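Local coordinates for toxin protein (Yersinia entomophaga, PDB 6AQK) that probably acts as an ADP-ribosyltransferase toxin, moving ADP-ribose from NAD onto target molecules as the C-terminal effector domain of an RHS protein, at residues Leu143-Lys149 against Gly183-Leu189; Asn100-Asp106 against Ile161-Leu167. One frame throughout, in Å; residues are numbered along the deposited sequence.

Contact 1. Residues Leu143-Lys149 against Gly183-Leu189; sequences LIMSTAK and GEVTFPL
An antiparallel two-stranded ladder pairs Ser146, Thr147 and Ala148 with Thr186, Val185 and Glu184, the strand axes approaching to 4.4 Å at 150°. Thr147 bonds to both polar atoms of Val185's backbone: its O accepts Val185 N at 2.8 Å, while its OG1 donates to Val185 O, also over 2.8 Å. A weak bond from Thr147 N reaches the same Val185 O. With chi1 at 75°, OG1 is flanked by backbone N and C, which turns the hydroxyl across the ladder and sets CG2 3.8 Å from Phe187 CE1; OG1 itself lies at the edge of that ring, near its plane. Ser146-Thr147-Ala148 resembles the STS motif, and Glu184 is probably the last glutamate of an ExE motif, as in R-S-E class ADP-ribosyltransferases, so these strands probably line the NAD cleft. On the face shared by Ser146 and Glu184, the extended glutamate brings its CD to 3.5 Å from Ser146 CB, the methylene rather than the hydroxyl making the closest approach. Also on that face, Ile144 CG2 packs on Thr186 CG2 at 3.6 Å. Toward Leu189, Ile144 CG1 runs across its CB, and a water donates to Leu143 O and Pro188 O, 2.7 Å from each.

Contact 2. Residues Asn100-Asp106 against Ile161-Leu167; sequences NETFRGD and IMWHFDL
The Arg104 strand of the probable NAD-binding cleft pairs antiparallel with the Trp163 strand, and its Phe-Arg-Gly sequence resembles the conserved arginine strand of R-S-E type ADP-ribosyltransferases. Arg104 and Trp163 form a hydrogen-bonded pair, Trp163 N reaching Arg104 O at 2.7 Å within the carbonyl plane. Their side chains run alongside each other, Arg104 CB 3.7 Å from Trp163 CD1. Asp106 joins their ends: the anti lone pair of OD2 takes Trp163 NE1 at 2.8 Å, and Arg104 NE meets the same oxygen from the syn side at 2.8 Å, while NH2 goes to OD1. On the other face of the sheet, Phe103 CE2 lies over the His164 ring, 3.3 Å from CD2; the planes are 21° apart, but the rings are offset, with little of one above the other. His164 NE2 donates to Glu101 OE2 at 2.9 Å, in the plane of the imidazole yet 50° out of the carboxylate plane, and ND1 is hydrogen-bonded to Tyr207. Met162 brings CE against the Phe103 edge. Bonds at both nitrogens fix the imidazole's rotation, and the side-on grip of Asp106, itself held by the indole, sets the direction of the Arg104 guanidinium.

The segments alternate along the chain: 100-106, 143-149, 161-167, then 183-189, so the two contacts interleave, a segment of one between the two of the other. Contact 2 forms one margin of the five-stranded mixed sheet, with 101-106 outermost, whereas contact 1 is the separate two-stranded pair. Their centres are 10 Å apart, and they meet where 143-149 runs beside 100-106. There Ala148 N lies 2.6 Å from Phe103 O and Ser146 O lies 2.9 Å from Arg104 NH1, both probable hydrogen bonds. The small sheet is thereby joined to the edge of the large one, placing the putative arginine, serine-threonine and glutamate motif strands together, as expected for an ADP-ribosyltransferase cleft.

Contact 1. Residues Leu143-Lys149 against Gly183-Leu189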
# COMPACT_ATOMS: atom_id res chain seq x y z
N LEU A 143 -4.77 2.93 -0.03
CA LEU A 143 -3.96 3.27 -1.24
C LEU A 143 -4.12 2.21 -2.30
O LEU A 143 -4.62 1.05 -2.06
CB LEU A 143 -2.46 3.42 -0.89
CG LEU A 143 -1.76 2.13 -0.45
CD1 LEU A 143 -0.26 2.19 -0.56
CD2 LEU A 143 -2.18 1.75 0.99
N ILE A 144 -3.64 2.55 -3.50
CA ILE A 144 -3.34 1.57 -4.52
C ILE A 144 -1.99 0.94 -4.12
O ILE A 144 -0.94 1.59 -4.12
CB ILE A 144 -3.23 2.25 -5.94
CG1 ILE A 144 -4.62 2.78 -6.33
CG2 ILE A 144 -2.60 1.30 -6.97
CD1 ILE A 144 -4.67 3.69 -7.56
N MET A 145 -2.00 -0.31 -3.77
CA MET A 145 -0.86 -0.89 -3.12
C MET A 145 -0.08 -1.83 -4.04
O MET A 145 -0.62 -2.83 -4.50
CB MET A 145 -1.39 -1.72 -1.88
CG MET A 145 -0.26 -2.28 -1.08
SD MET A 145 -0.84 -3.33 0.26
CE MET A 145 -0.97 -2.07 1.47
N SER A 146 1.23 -1.57 -4.17
CA SER A 146 2.13 -2.43 -4.90
C SER A 146 2.72 -3.43 -3.98
O SER A 146 2.88 -3.16 -2.79
CB SER A 146 3.26 -1.63 -5.53
OG SER A 146 4.02 -0.95 -4.52
N THR A 147 2.99 -4.60 -4.52
CA THR A 147 3.53 -5.69 -3.77
C THR A 147 4.51 -6.42 -4.70
O THR A 147 4.48 -6.19 -5.90
CB THR A 147 2.42 -6.66 -3.23
OG1 THR A 147 1.88 -7.49 -4.28
CG2 THR A 147 1.27 -5.87 -2.50
N ALA A 148 5.39 -7.23 -4.14
CA ALA A 148 6.40 -7.95 -4.91
C ALA A 148 6.19 -9.46 -4.78
O ALA A 148 5.80 -9.92 -3.74
CB ALA A 148 7.78 -7.64 -4.43
N LYS A 149 6.49 -10.21 -5.84
CA LYS A 149 6.51 -11.66 -5.80
C LYS A 149 7.62 -12.18 -4.92
O LYS A 149 7.44 -13.23 -4.30
CB LYS A 149 6.71 -12.26 -7.18
CG LYS A 149 5.47 -12.11 -8.02
CD LYS A 149 5.75 -12.46 -9.44
CE LYS A 149 4.55 -12.11 -10.31
NZ LYS A 149 4.76 -12.68 -11.67
N GLY A 183 8.10 -8.13 -11.49
CA GLY A 183 7.46 -8.92 -10.46
C GLY A 183 6.45 -8.17 -9.57
O GLY A 183 6.02 -8.68 -8.56
N GLU A 184 6.07 -6.96 -9.95
CA GLU A 184 5.18 -6.17 -9.07
C GLU A 184 3.75 -6.64 -9.31
O GLU A 184 3.33 -6.79 -10.48
CB GLU A 184 5.37 -4.70 -9.34
CG GLU A 184 4.47 -3.79 -8.52
CD GLU A 184 5.03 -2.35 -8.47
OE1 GLU A 184 4.47 -1.42 -9.09
OE2 GLU A 184 6.02 -2.15 -7.79
N VAL A 185 3.00 -6.89 -8.21
CA VAL A 185 1.58 -7.18 -8.26
C VAL A 185 0.86 -6.05 -7.53
O VAL A 185 1.15 -5.80 -6.39
CB VAL A 185 1.29 -8.53 -7.54
CG1 VAL A 185 -0.19 -8.77 -7.41
CG2 VAL A 185 2.02 -9.69 -8.22
N THR A 186 -0.10 -5.43 -8.18
CA THR A 186 -0.81 -4.31 -7.60
C THR A 186 -2.25 -4.57 -7.20
O THR A 186 -2.99 -5.36 -7.88
CB THR A 186 -0.77 -3.17 -8.65
OG1 THR A 186 0.57 -3.07 -9.16
CG2 THR A 186 -1.21 -1.80 -8.07
N PHE A 187 -2.69 -3.87 -6.16
CA PHE A 187 -4.03 -4.04 -5.61
C PHE A 187 -4.72 -2.74 -5.69
O PHE A 187 -4.07 -1.70 -5.66
CB PHE A 187 -3.99 -4.58 -4.21
CG PHE A 187 -3.50 -5.99 -4.14
CD1 PHE A 187 -2.14 -6.27 -4.23
CD2 PHE A 187 -4.40 -7.03 -4.14
CE1 PHE A 187 -1.69 -7.57 -4.17
CE2 PHE A 187 -3.96 -8.34 -4.06
CZ PHE A 187 -2.60 -8.61 -4.11
N PRO A 188 -6.04 -2.76 -5.86
CA PRO A 188 -6.73 -1.53 -6.06
C PRO A 188 -7.04 -0.71 -4.82
O PRO A 188 -7.03 -1.21 -3.69
CB PRO A 188 -8.03 -1.99 -6.77
CG PRO A 188 -8.29 -3.28 -6.08
CD PRO A 188 -6.95 -3.90 -5.97
N LEU A 189 -7.29 0.57 -5.03
CA LEU A 189 -7.81 1.41 -3.93
C LEU A 189 -9.05 0.74 -3.28
O LEU A 189 -9.93 0.21 -3.99
CB LEU A 189 -8.18 2.78 -4.47
CG LEU A 189 -8.56 3.84 -3.40
CD1 LEU A 189 -7.45 4.02 -2.36
CD2 LEU A 189 -8.88 5.16 -4.08
O HOH W 1 -4.61 -1.59 -2.45

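Contact 2. Residues Asn100-Asp106 against Ile161-Leu167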
# COMPACT_ATOMS: atom_id res chain seq x y z
N ASN A 100 0.47 -17.23 -5.24
CA ASN A 100 -0.21 -17.51 -3.97
C ASN A 100 0.04 -16.47 -2.89
O ASN A 100 -0.71 -16.41 -1.93
CB ASN A 100 0.26 -18.85 -3.35
CG ASN A 100 -0.19 -20.05 -4.14
OD1 ASN A 100 -1.26 -20.03 -4.78
ND2 ASN A 100 0.64 -21.11 -4.11
N GLU A 101 1.07 -15.69 -3.06
CA GLU A 101 1.57 -14.81 -1.98
C GLU A 101 2.43 -13.70 -2.60
O GLU A 101 3.13 -13.90 -3.61
CB GLU A 101 2.34 -15.57 -0.89
CG GLU A 101 3.53 -16.34 -1.42
CD GLU A 101 4.31 -17.16 -0.39
OE1 GLU A 101 5.39 -17.64 -0.85
OE2 GLU A 101 3.91 -17.32 0.79
N THR A 102 2.36 -12.55 -1.97
CA THR A 102 3.20 -11.40 -2.32
C THR A 102 3.65 -10.71 -1.02
O THR A 102 3.28 -11.12 0.09
CB THR A 102 2.50 -10.40 -3.19
OG1 THR A 102 1.41 -9.79 -2.47
CG2 THR A 102 2.07 -11.01 -4.42
N PHE A 103 4.58 -9.75 -1.17
CA PHE A 103 5.27 -9.16 -0.11
C PHE A 103 5.40 -7.71 -0.37
O PHE A 103 5.52 -7.27 -1.52
CB PHE A 103 6.71 -9.75 0.09
CG PHE A 103 6.70 -11.23 0.22
CD1 PHE A 103 6.78 -12.02 -0.91
CD2 PHE A 103 6.62 -11.82 1.46
CE1 PHE A 103 6.65 -13.40 -0.81
CE2 PHE A 103 6.54 -13.22 1.58
CZ PHE A 103 6.55 -14.00 0.42
N ARG A 104 5.33 -6.96 0.71
CA ARG A 104 5.55 -5.51 0.65
C ARG A 104 6.42 -4.99 1.76
O ARG A 104 6.23 -5.32 2.91
CB ARG A 104 4.18 -4.79 0.71
CG ARG A 104 4.32 -3.28 0.65
CD ARG A 104 2.93 -2.63 0.57
NE ARG A 104 3.07 -1.19 0.77
CZ ARG A 104 3.24 -0.29 -0.18
NH1 ARG A 104 3.22 -0.60 -1.47
NH2 ARG A 104 3.39 0.95 0.16
N GLY A 105 7.29 -4.00 1.43
CA GLY A 105 8.12 -3.33 2.37
C GLY A 105 7.59 -1.94 2.60
O GLY A 105 7.17 -1.29 1.67
N ASP A 106 7.47 -1.55 3.85
CA ASP A 106 7.08 -0.17 4.24
C ASP A 106 8.02 0.35 5.34
O ASP A 106 8.54 -0.38 6.21
CB ASP A 106 5.59 -0.07 4.71
CG ASP A 106 4.57 0.15 3.55
OD1 ASP A 106 4.79 1.07 2.69
OD2 ASP A 106 3.58 -0.62 3.50
N ILE A 161 9.19 -2.60 8.02
CA ILE A 161 7.96 -3.38 8.12
C ILE A 161 7.82 -4.16 6.82
O ILE A 161 8.02 -3.64 5.72
CB ILE A 161 6.74 -2.44 8.30
CG1 ILE A 161 6.94 -1.64 9.60
CG2 ILE A 161 5.42 -3.21 8.32
CD1 ILE A 161 6.08 -0.43 9.76
N MET A 162 7.48 -5.43 6.93
CA MET A 162 7.18 -6.22 5.76
C MET A 162 5.78 -6.82 5.92
O MET A 162 5.46 -7.41 6.95
CB MET A 162 8.17 -7.35 5.50
CG MET A 162 7.96 -8.04 4.17
SD MET A 162 8.92 -9.59 3.91
CE MET A 162 7.83 -10.68 4.78
N TRP A 163 4.97 -6.72 4.89
CA TRP A 163 3.74 -7.46 4.82
C TRP A 163 3.95 -8.77 4.07
O TRP A 163 4.64 -8.84 3.08
CB TRP A 163 2.70 -6.68 4.03
CG TRP A 163 2.42 -5.25 4.39
CD1 TRP A 163 3.23 -4.17 4.19
CD2 TRP A 163 1.16 -4.71 4.93
NE1 TRP A 163 2.59 -3.01 4.57
CE2 TRP A 163 1.32 -3.30 5.01
CE3 TRP A 163 -0.05 -5.26 5.35
CZ2 TRP A 163 0.31 -2.46 5.45
CZ3 TRP A 163 -1.06 -4.42 5.77
CH2 TRP A 163 -0.85 -3.03 5.86
N HIS A 164 3.28 -9.81 4.55
CA HIS A 164 3.27 -11.09 3.88
C HIS A 164 1.83 -11.39 3.60
O HIS A 164 1.04 -11.67 4.51
CB HIS A 164 3.87 -12.17 4.77
CG HIS A 164 3.90 -13.52 4.14
ND1 HIS A 164 4.23 -14.65 4.83
CD2 HIS A 164 3.60 -13.91 2.87
CE1 HIS A 164 4.18 -15.69 4.01
NE2 HIS A 164 3.81 -15.26 2.82
N PHE A 165 1.49 -11.30 2.32
CA PHE A 165 0.14 -11.46 1.80
C PHE A 165 -0.10 -12.86 1.30
O PHE A 165 0.66 -13.40 0.51
CB PHE A 165 -0.08 -10.49 0.69
CG PHE A 165 -0.15 -9.06 1.16
CD1 PHE A 165 -1.12 -8.64 2.07
CD2 PHE A 165 0.74 -8.13 0.69
CE1 PHE A 165 -1.15 -7.34 2.55
CE2 PHE A 165 0.73 -6.86 1.18
CZ PHE A 165 -0.21 -6.45 2.04
N ASP A 166 -1.15 -13.44 1.85
CA ASP A 166 -1.76 -14.67 1.32
C ASP A 166 -2.89 -14.28 0.36
O ASP A 166 -3.87 -13.65 0.77
CB ASP A 166 -2.27 -15.50 2.52
CG ASP A 166 -3.00 -16.75 2.12
OD1 ASP A 166 -2.88 -17.19 0.96
OD2 ASP A 166 -3.69 -17.32 3.00
N LEU A 167 -2.74 -14.65 -0.90
CA LEU A 167 -3.74 -14.26 -1.91
C LEU A 167 -4.86 -15.30 -1.98
O LEU A 167 -4.61 -16.37 -2.39
CB LEU A 167 -3.06 -14.08 -3.24
CG LEU A 167 -2.49 -12.69 -3.49
CD1 LEU A 167 -1.77 -12.06 -2.33
CD2 LEU A 167 -1.66 -12.69 -4.76